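Myroilysin (Myroides sp. CSLB8, PDB 5GWD) is a bacterial zinc metallopeptidase of the M12A (astacin) family, probably an endopeptidase, activated by a cysteine switch mechanism. Local coordinates at residues Val56-Gly61 with Val96-Gly101; Asn78-Thr83 with Thr239-Asn244; Thr159-Asp164 with Ala215-Gly220. One frame throughout, in Å; residues are numbered along the deposited sequence.

Contact 1: Val56-Gly61 with Val96-Gly101; sequences VGLYGG and VTFTQG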
loop_
_atom_site.group_PDB
_atom_site.type_symbol
_atom_site.label_atom_id
_atom_site.label_comp_id
_atom_site.label_asym_id
_atom_site.label_seq_id
_atom_site.Cartn_x
_atom_site.Cartn_y
_atom_site.Cartn_z
ATOM N N VAL A 56 -14.188 3.211 -6.667
ATOM C CA VAL A 56 -12.859 2.754 -7.048
ATOM C C VAL A 56 -12.817 2.601 -8.560
ATOM O O VAL A 56 -13.714 1.991 -9.151
ATOM C CB VAL A 56 -12.492 1.412 -6.392
ATOM C CG1 VAL A 56 -11.077 1.017 -6.792
ATOM C CG2 VAL A 56 -12.646 1.489 -4.878
ATOM N N GLY A 57 -11.765 3.102 -9.178
ATOM C CA GLY A 57 -11.579 2.969 -10.612
ATOM C C GLY A 57 -10.279 2.246 -10.879
ATOM O O GLY A 57 -9.275 2.518 -10.224
ATOM N N LEU A 58 -10.311 1.304 -11.817
ATOM C CA LEU A 58 -9.123 0.554 -12.201
ATOM C C LEU A 58 -8.656 1.052 -13.556
ATOM O O LEU A 58 -9.450 1.129 -14.499
ATOM C CB LEU A 58 -9.393 -0.954 -12.255
ATOM C CG LEU A 58 -9.926 -1.603 -10.978
ATOM C CD1 LEU A 58 -10.052 -3.109 -11.192
ATOM C CD2 LEU A 58 -9.022 -1.301 -9.812
ATOM N N TYR A 59 -7.373 1.378 -13.657
ATOM C CA TYR A 59 -6.798 1.966 -14.861
ATOM C C TYR A 59 -5.762 0.993 -15.419
ATOM O O TYR A 59 -4.697 0.796 -14.823
ATOM C CB TYR A 59 -6.175 3.324 -14.545
ATOM C CG TYR A 59 -7.159 4.372 -14.059
ATOM C CD1 TYR A 59 -7.689 4.329 -12.769
ATOM C CD2 TYR A 59 -7.559 5.413 -14.896
ATOM C CE1 TYR A 59 -8.593 5.307 -12.328
ATOM C CE2 TYR A 59 -8.454 6.394 -14.462
ATOM C CZ TYR A 59 -8.967 6.332 -13.183
ATOM O OH TYR A 59 -9.847 7.305 -12.756
ATOM N N GLY A 60 -6.065 0.394 -16.549
ATOM C CA GLY A 60 -5.178 -0.609 -17.108
ATOM C C GLY A 60 -5.326 -1.939 -16.390
ATOM O O GLY A 60 -6.337 -2.220 -15.734
ATOM N N GLY A 61 -4.297 -2.773 -16.525
ATOM C CA GLY A 61 -4.377 -4.137 -16.030
ATOM C C GLY A 61 -5.148 -5.052 -16.965
ATOM O O GLY A 61 -6.021 -4.606 -17.722
ATOM N N VAL A 96 -6.729 3.261 -9.144
ATOM C CA VAL A 96 -5.748 2.176 -9.055
ATOM C C VAL A 96 -5.054 2.015 -10.404
ATOM O O VAL A 96 -5.714 1.754 -11.426
ATOM C CB VAL A 96 -6.415 0.857 -8.635
ATOM C CG1 VAL A 96 -5.363 -0.192 -8.362
ATOM C CG2 VAL A 96 -7.306 1.045 -7.430
ATOM N N THR A 97 -3.727 2.137 -10.415
ATOM C CA THR A 97 -2.942 1.848 -11.612
ATOM C C THR A 97 -2.126 0.570 -11.432
ATOM O O THR A 97 -2.006 0.016 -10.331
ATOM C CB THR A 97 -2.004 3.006 -11.975
ATOM O OG1 THR A 97 -1.261 3.429 -10.826
ATOM C CG2 THR A 97 -2.799 4.230 -12.545
ATOM N N PHE A 98 -1.544 0.115 -12.540
ATOM C CA PHE A 98 -0.760 -1.114 -12.580
ATOM C C PHE A 98 0.572 -0.866 -13.260
ATOM O O PHE A 98 0.994 -1.615 -14.140
ATOM C CB PHE A 98 -1.527 -2.227 -13.294
ATOM C CG PHE A 98 -2.829 -2.572 -12.625
ATOM C CD1 PHE A 98 -2.865 -3.490 -11.586
ATOM C CD2 PHE A 98 -4.003 -1.951 -13.010
ATOM C CE1 PHE A 98 -4.069 -3.797 -10.954
ATOM C CE2 PHE A 98 -5.204 -2.239 -12.385
ATOM C CZ PHE A 98 -5.240 -3.159 -11.351
ATOM N N THR A 99 1.262 0.190 -12.840
ATOM C CA THR A 99 2.544 0.564 -13.426
ATOM C C THR A 99 3.606 -0.404 -12.928
ATOM O O THR A 99 3.960 -0.393 -11.743
ATOM C CB THR A 99 2.913 2.002 -13.067
ATOM O OG1 THR A 99 1.880 2.890 -13.516
ATOM C CG2 THR A 99 4.233 2.398 -13.732
ATOM N N GLN A 100 4.120 -1.220 -13.841
ATOM C CA GLN A 100 5.076 -2.259 -13.490
ATOM C C GLN A 100 6.400 -1.639 -13.080
ATOM O O GLN A 100 6.932 -0.770 -13.777
ATOM C CB GLN A 100 5.287 -3.201 -14.676
ATOM C CG GLN A 100 4.103 -4.086 -15.015
ATOM C CD GLN A 100 3.648 -4.931 -13.847
ATOM O OE1 GLN A 100 4.291 -5.920 -13.490
ATOM N NE2 GLN A 100 2.526 -4.551 -13.246
ATOM N N GLY A 101 6.931 -2.087 -11.944
ATOM C CA GLY A 101 8.245 -1.681 -11.501
ATOM C C GLY A 101 8.285 -0.495 -10.569
ATOM O O GLY A 101 9.369 -0.152 -10.083
HETATM O O HOH W 1 -2.156 0.848 -15.179
#
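Leu58 and Val96 project from the same face of the sheet with their side chains flank to flank. CD2 of Leu58 rests on CB of Val96 at 3.6 Å and also meets CG2. With CG1 anti to the backbone N (chi1 -172°), Val96 has CG2 beside that N, where it also meets Val56 CG1 at 3.8 Å; one valine methyl packs against two residues of the neighbouring strand. The backbones run parallel. Val96 holds the strand partner on both sides of Leu58: its N donates to Gly57 O (2.9 Å) and its O accepts from Tyr59 N (2.8 Å).

Tyr59 goes to the other face with Thr97; its CB lies 4.0 Å from CG2 of Thr97, and Val96 O sits in plane at the edge of its ring. Beyond the paired residues, Phe98 CB points toward the first segment, and its ring meets the backbone of residues 59-61. Tyr59 O meets the edge of that ring in plane, 3.4 Å from CD2, while Gly60 O and Gly61 N approach the ring obliquely. A water bridges the splaying chains, donating to Tyr59 O and accepting from Phe98 N.

This is parallel pairing of adjacent strands within the mixed sheet of the astacin-family domain. Strand 53-59 lies between 94-97 and 83-86, whose Phe86 touches both Val56 and Leu58. On the far side of 94-97, Thr97 pairs with strand 122-123, its OG1 bonded to Asn123.

Contact 2: Asn78-Thr83 with Thr239-Asn244; sequences NYANIT and TVYPRN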
loop_
_atom_site.group_PDB
_atom_site.type_symbol
_atom_site.label_atom_id
_atom_site.label_comp_id
_atom_site.label_asym_id
_atom_site.label_seq_id
_atom_site.Cartn_x
_atom_site.Cartn_y
_atom_site.Cartn_z
ATOM N N ASN A 78 -16.437 -7.576 4.765
ATOM C CA ASN A 78 -16.977 -8.568 5.681
ATOM C C ASN A 78 -16.855 -8.129 7.129
ATOM O O ASN A 78 -17.573 -8.663 7.986
ATOM C CB ASN A 78 -16.254 -9.899 5.481
ATOM C CG ASN A 78 -16.557 -10.522 4.127
ATOM O OD1 ASN A 78 -17.690 -10.463 3.655
ATOM N ND2 ASN A 78 -15.544 -11.105 3.492
ATOM N N TYR A 79 -15.964 -7.179 7.425
ATOM C CA TYR A 79 -15.692 -6.820 8.818
ATOM C C TYR A 79 -15.862 -5.339 9.103
ATOM O O TYR A 79 -16.164 -4.951 10.238
ATOM C CB TYR A 79 -14.279 -7.260 9.209
ATOM C CG TYR A 79 -14.065 -8.727 8.929
ATOM C CD1 TYR A 79 -14.515 -9.688 9.815
ATOM C CD2 TYR A 79 -13.447 -9.145 7.758
ATOM C CE1 TYR A 79 -14.338 -11.032 9.551
ATOM C CE2 TYR A 79 -13.272 -10.481 7.483
ATOM C CZ TYR A 79 -13.719 -11.421 8.381
ATOM O OH TYR A 79 -13.531 -12.759 8.105
ATOM N N ALA A 80 -15.632 -4.505 8.101
ATOM C CA ALA A 80 -15.776 -3.065 8.236
ATOM C C ALA A 80 -17.084 -2.609 7.605
ATOM O O ALA A 80 -17.527 -3.162 6.597
ATOM C CB ALA A 80 -14.599 -2.351 7.570
ATOM N N ASN A 81 -17.696 -1.583 8.198
ATOM C CA ASN A 81 -18.914 -0.998 7.645
ATOM C C ASN A 81 -18.534 -0.001 6.549
ATOM O O ASN A 81 -18.774 1.195 6.644
ATOM C CB ASN A 81 -19.731 -0.340 8.750
ATOM C CG ASN A 81 -21.111 0.112 8.284
ATOM O OD1 ASN A 81 -21.597 -0.295 7.224
ATOM N ND2 ASN A 81 -21.748 0.953 9.085
ATOM N N ILE A 82 -17.880 -0.529 5.517
ATOM C CA ILE A 82 -17.410 0.240 4.366
ATOM C C ILE A 82 -17.542 -0.658 3.144
ATOM O O ILE A 82 -17.274 -1.858 3.229
ATOM C CB ILE A 82 -15.943 0.699 4.565
ATOM C CG1 ILE A 82 -15.842 1.793 5.628
ATOM C CG2 ILE A 82 -15.340 1.191 3.275
ATOM C CD1 ILE A 82 -16.345 3.144 5.178
ATOM N N THR A 83 -17.950 -0.086 2.014
ATOM C CA THR A 83 -18.115 -0.818 0.757
ATOM C C THR A 83 -17.297 -0.145 -0.341
ATOM O O THR A 83 -17.207 1.084 -0.382
ATOM C CB THR A 83 -19.607 -0.876 0.356
ATOM O OG1 THR A 83 -20.293 -1.793 1.218
ATOM C CG2 THR A 83 -19.793 -1.349 -1.083
ATOM N N THR A 239 -13.906 -1.841 14.883
ATOM C CA THR A 239 -14.037 -0.712 15.802
ATOM C C THR A 239 -13.863 0.619 15.086
ATOM O O THR A 239 -14.487 1.614 15.483
ATOM C CB THR A 239 -13.042 -0.825 16.967
ATOM O OG1 THR A 239 -11.701 -0.601 16.501
ATOM C CG2 THR A 239 -13.133 -2.202 17.596
ATOM N N VAL A 240 -13.041 0.661 14.030
ATOM C CA VAL A 240 -12.910 1.880 13.241
ATOM C C VAL A 240 -14.178 2.144 12.438
ATOM O O VAL A 240 -14.621 3.296 12.301
ATOM C CB VAL A 240 -11.684 1.799 12.317
ATOM C CG1 VAL A 240 -11.592 3.065 11.445
ATOM C CG2 VAL A 240 -10.418 1.594 13.134
ATOM N N TYR A 241 -14.785 1.088 11.900
ATOM C CA TYR A 241 -15.946 1.194 11.023
ATOM C C TYR A 241 -17.077 0.303 11.519
ATOM O O TYR A 241 -17.389 -0.726 10.904
ATOM C CB TYR A 241 -15.552 0.814 9.601
ATOM C CG TYR A 241 -14.502 1.716 8.976
ATOM C CD1 TYR A 241 -14.797 3.026 8.637
ATOM C CD2 TYR A 241 -13.234 1.240 8.705
ATOM C CE1 TYR A 241 -13.846 3.838 8.021
ATOM C CE2 TYR A 241 -12.281 2.033 8.093
ATOM C CZ TYR A 241 -12.596 3.335 7.750
ATOM O OH TYR A 241 -11.649 4.136 7.142
ATOM N N PRO A 242 -17.722 0.678 12.622
ATOM C CA PRO A 242 -18.668 -0.238 13.268
ATOM C C PRO A 242 -19.989 -0.323 12.525
ATOM O O PRO A 242 -20.448 0.635 11.902
ATOM C CB PRO A 242 -18.856 0.370 14.662
ATOM C CG PRO A 242 -18.559 1.829 14.484
ATOM C CD PRO A 242 -17.471 1.883 13.439
ATOM N N ARG A 243 -20.599 -1.505 12.580
ATOM C CA ARG A 243 -21.961 -1.648 12.067
ATOM C C ARG A 243 -22.865 -1.067 13.142
ATOM O O ARG A 243 -23.314 -1.756 14.058
ATOM C CB ARG A 243 -22.275 -3.099 11.725
ATOM C CG ARG A 243 -21.489 -3.567 10.497
ATOM C CD ARG A 243 -21.780 -5.000 10.078
ATOM N NE ARG A 243 -20.602 -5.588 9.439
ATOM C CZ ARG A 243 -20.191 -5.308 8.204
ATOM N NH1 ARG A 243 -20.863 -4.447 7.443
ATOM N NH2 ARG A 243 -19.097 -5.884 7.728
ATOM N N ASN A 244 -23.089 0.239 13.040
ATOM C CA ASN A 244 -23.706 1.032 14.095
ATOM C C ASN A 244 -24.950 1.759 13.599
ATOM O O ASN A 244 -24.882 2.932 13.236
ATOM C CB ASN A 244 -22.697 2.051 14.637
ATOM C CG ASN A 244 -22.199 1.695 16.022
ATOM O OD1 ASN A 244 -22.603 0.678 16.597
ATOM N ND2 ASN A 244 -21.312 2.528 16.568
HETATM O O HOH W 2 -18.202 -3.329 11.165
HETATM O O HOH W 3 -19.824 -3.780 4.852
#
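The Tyr241 ring is held between two aliphatic groups: Ile82 CG1 lies over one face in a CH-pi contact, 3.6 Å from the centroid, and CG1 of its own neighbour Val240 lies over the opposite face. Ile82 CD1 continues along the CD1-CE1 side of the Tyr241 ring, while Ala80 CB packs against Tyr241 CB at 3.9 Å. The other flat group, the Arg243 guanidinium, has the Ala80-Asn81 peptide over one face; Tyr79 N, at its edge, is a second donor and not hydrogen-bonded to it. An extended chain from CG to NE carries the group there, along Asn81, and NH2 bonds to Ser77 O just before the segment. A water in the guanidinium plane accepts from Arg243 NH1 and donates to Ala80 O.

Asn81, the centre of an inverse gamma turn, grips two successive carbonyls. Its N donates to Tyr241 O (2.9 Å). With CG anti to the backbone N (chi1 -172°), its amide swings out to Pro242, where ND2 donates a hydrogen bond to Pro242 O at 3.1 Å, tilted 31° from the carbonyl plane. Tyr241 O gains a second donor from a water shared with Tyr79 O, and Pro242 O one from Asn50 ND2.

The contact joins the loop leading into edge strand 83-86 to the chain leaving helix 236-240. Ile237 of that helix touches Tyr79 and Ala80, Ile82 rests on Ile54 of strand 53-59, and Tyr241 OH reaches Leu148 O, just past the zinc-binding helix 133-147.

Contact 3: Thr159-Asp164 with Ala215-Gly220; sequences TNIPWD and ALTTNG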
loop_
_atom_site.group_PDB
_atom_site.type_symbol
_atom_site.label_atom_id
_atom_site.label_comp_id
_atom_site.label_asym_id
_atom_site.label_seq_id
_atom_site.Cartn_x
_atom_site.Cartn_y
_atom_site.Cartn_z
ATOM N N THR A 159 17.944 -7.019 15.721
ATOM C CA THR A 159 19.207 -6.661 15.099
ATOM C C THR A 159 18.911 -5.667 13.988
ATOM O O THR A 159 17.917 -5.820 13.269
ATOM C CB THR A 159 19.899 -7.895 14.513
ATOM O OG1 THR A 159 19.439 -8.096 13.173
ATOM C CG2 THR A 159 19.542 -9.136 15.312
ATOM N N ASN A 160 19.768 -4.649 13.856
ATOM C CA ASN A 160 19.612 -3.634 12.817
ATOM C C ASN A 160 19.307 -4.265 11.466
ATOM O O ASN A 160 19.858 -5.311 11.112
ATOM C CB ASN A 160 20.876 -2.781 12.721
ATOM C CG ASN A 160 21.071 -1.915 13.937
ATOM O OD1 ASN A 160 20.297 -1.995 14.892
ATOM N ND2 ASN A 160 22.099 -1.073 13.914
ATOM N N ILE A 161 18.403 -3.636 10.721
ATOM C CA ILE A 161 18.034 -4.236 9.437
ATOM C C ILE A 161 19.256 -4.250 8.526
ATOM O O ILE A 161 19.961 -3.231 8.423
ATOM C CB ILE A 161 16.864 -3.467 8.801
ATOM C CG1 ILE A 161 15.642 -3.544 9.731
ATOM C CG2 ILE A 161 16.541 -4.045 7.435
ATOM C CD1 ILE A 161 14.650 -2.400 9.597
ATOM N N PRO A 162 19.576 -5.331 7.914
ATOM C CA PRO A 162 20.769 -5.377 7.040
ATOM C C PRO A 162 20.525 -4.752 5.670
ATOM O O PRO A 162 20.533 -5.424 4.622
ATOM C CB PRO A 162 21.051 -6.881 6.958
ATOM C CG PRO A 162 19.691 -7.510 7.054
ATOM C CD PRO A 162 18.915 -6.646 8.021
ATOM N N TRP A 163 20.312 -3.433 5.663
ATOM C CA TRP A 163 20.004 -2.726 4.422
ATOM C C TRP A 163 21.167 -2.798 3.438
ATOM O O TRP A 163 22.299 -2.441 3.774
ATOM C CB TRP A 163 19.704 -1.255 4.699
ATOM C CG TRP A 163 18.491 -0.917 5.512
ATOM C CD1 TRP A 163 18.474 -0.386 6.768
ATOM C CD2 TRP A 163 17.118 -1.010 5.101
ATOM N NE1 TRP A 163 17.184 -0.167 7.177
ATOM C CE2 TRP A 163 16.331 -0.540 6.170
ATOM C CE3 TRP A 163 16.480 -1.464 3.941
ATOM C CZ2 TRP A 163 14.937 -0.504 6.114
ATOM C CZ3 TRP A 163 15.093 -1.424 3.889
ATOM C CH2 TRP A 163 14.340 -0.952 4.972
ATOM N N ASP A 164 20.886 -3.227 2.210
ATOM C CA ASP A 164 21.827 -3.020 1.105
ATOM C C ASP A 164 21.630 -1.581 0.648
ATOM O O ASP A 164 20.835 -1.294 -0.251
ATOM C CB ASP A 164 21.590 -4.023 -0.020
ATOM C CG ASP A 164 22.630 -3.917 -1.127
ATOM O OD1 ASP A 164 23.278 -2.851 -1.257
ATOM O OD2 ASP A 164 22.802 -4.909 -1.867
ATOM N N ALA A 215 15.444 -7.742 -2.351
ATOM C CA ALA A 215 16.169 -6.832 -3.235
ATOM C C ALA A 215 16.807 -5.673 -2.481
ATOM O O ALA A 215 17.716 -5.032 -3.011
ATOM C CB ALA A 215 15.241 -6.277 -4.318
ATOM N N LEU A 216 16.357 -5.377 -1.264
ATOM C CA LEU A 216 16.866 -4.227 -0.524
ATOM C C LEU A 216 17.700 -4.620 0.693
ATOM O O LEU A 216 18.054 -3.746 1.496
ATOM C CB LEU A 216 15.708 -3.325 -0.087
ATOM C CG LEU A 216 14.854 -2.646 -1.166
ATOM C CD1 LEU A 216 13.768 -1.795 -0.513
ATOM C CD2 LEU A 216 15.711 -1.804 -2.088
ATOM N N THR A 217 18.006 -5.908 0.864
ATOM C CA THR A 217 18.776 -6.377 2.015
ATOM C C THR A 217 19.762 -7.455 1.585
ATOM O O THR A 217 19.641 -8.060 0.515
ATOM C CB THR A 217 17.886 -6.945 3.132
ATOM O OG1 THR A 217 17.068 -8.005 2.612
ATOM C CG2 THR A 217 17.009 -5.866 3.737
ATOM N N THR A 218 20.728 -7.714 2.464
ATOM C CA THR A 218 21.799 -8.661 2.192
ATOM C C THR A 218 21.487 -10.078 2.659
ATOM O O THR A 218 22.163 -11.017 2.223
ATOM C CB THR A 218 23.093 -8.177 2.852
ATOM O OG1 THR A 218 22.833 -7.861 4.222
ATOM C CG2 THR A 218 23.609 -6.936 2.148
ATOM N N ASN A 219 20.485 -10.255 3.515
ATOM C CA ASN A 219 20.133 -11.559 4.068
ATOM C C ASN A 219 18.816 -11.407 4.814
ATOM O O ASN A 219 18.337 -10.292 5.044
ATOM C CB ASN A 219 21.222 -12.086 5.003
ATOM C CG ASN A 219 21.527 -11.118 6.132
ATOM O OD1 ASN A 219 20.838 -11.105 7.157
ATOM N ND2 ASN A 219 22.550 -10.286 5.943
ATOM N N GLY A 220 18.250 -12.537 5.211
ATOM C CA GLY A 220 16.975 -12.571 5.898
ATOM C C GLY A 220 15.854 -13.040 4.985
ATOM O O GLY A 220 15.980 -13.101 3.761
#
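Ile161 meets Thr217 methyl to methyl, CG2 to CG2 at 4.1 Å, the two side chains crossing at an angle. The same Ile161 CG2 lies over the centre of one face of the Trp163 indole and thus touches both the ring and the threonine.

Pro162 comes next and touches several residues of the other segment. It is the centre of an inverse gamma turn, closed by Trp163 N to Ile161 O, which leaves its own carbonyl directed at the 215-220 loop. There Pro162 O accepts from Thr218 N at 3.2 Å and weakly from Thr218 OG1; Thr217 CA lies 3.3 Å from Pro162 O in a CA-H...O contact. Thr218 OG1 stands between its backbone N and carbonyl carbon (chi1 50°), which also brings it to 3.4 Å from Pro162 CB. Asn219 lies across the pyrrolidine ring, with its OD1 3.8 Å from Pro162 CG.

Trp163 points its CB away, yet the benzo side of the indole comes back: Leu216 O sits at the ring edge, near its plane, 3.7 Å from CE3, and CZ3 lies loosely by Leu216 CB. That carbonyl is also bonded by Asp164 N at 3.0 Å. Together with the Thr218 N bond to Pro162 O, this makes a single backbone bridge between Trp163 and Thr217.

Leu216 also touches Val27, next to the zinc ligand Cys28, placing the 215-220 loop beside the chain that carries this cysteine. Asp164 occupies the N-cap position of helix 165-172. Val168 of this helix touches both Trp163 and Leu216, Tyr171 and Tyr172 pack on Leu216, and Phe189 of helix 183-192 meets the indole ring.

Contact 1 belongs to the sheet and is partly buried; contact 2 is also partly buried, but lies farther from the chain's centre, and contact 3 is a surface contact between two loops. Contacts 2 and 3 lie on opposite sides of that centre, about 37 Å apart between centres, with contact 3 nested in the chain loop closed by contact 2. Strand 53-59 links contacts 1 and 2: it carries 56-59 in the former and touches Ile82 through Ile54 in the latter. Parallel strand pairing with aliphatic packing marks contact 1, whereas isolated backbone bonds serve the others, joined by an arginine, an asparagine and waters in contact 2 and by proline and threonines in contact 3.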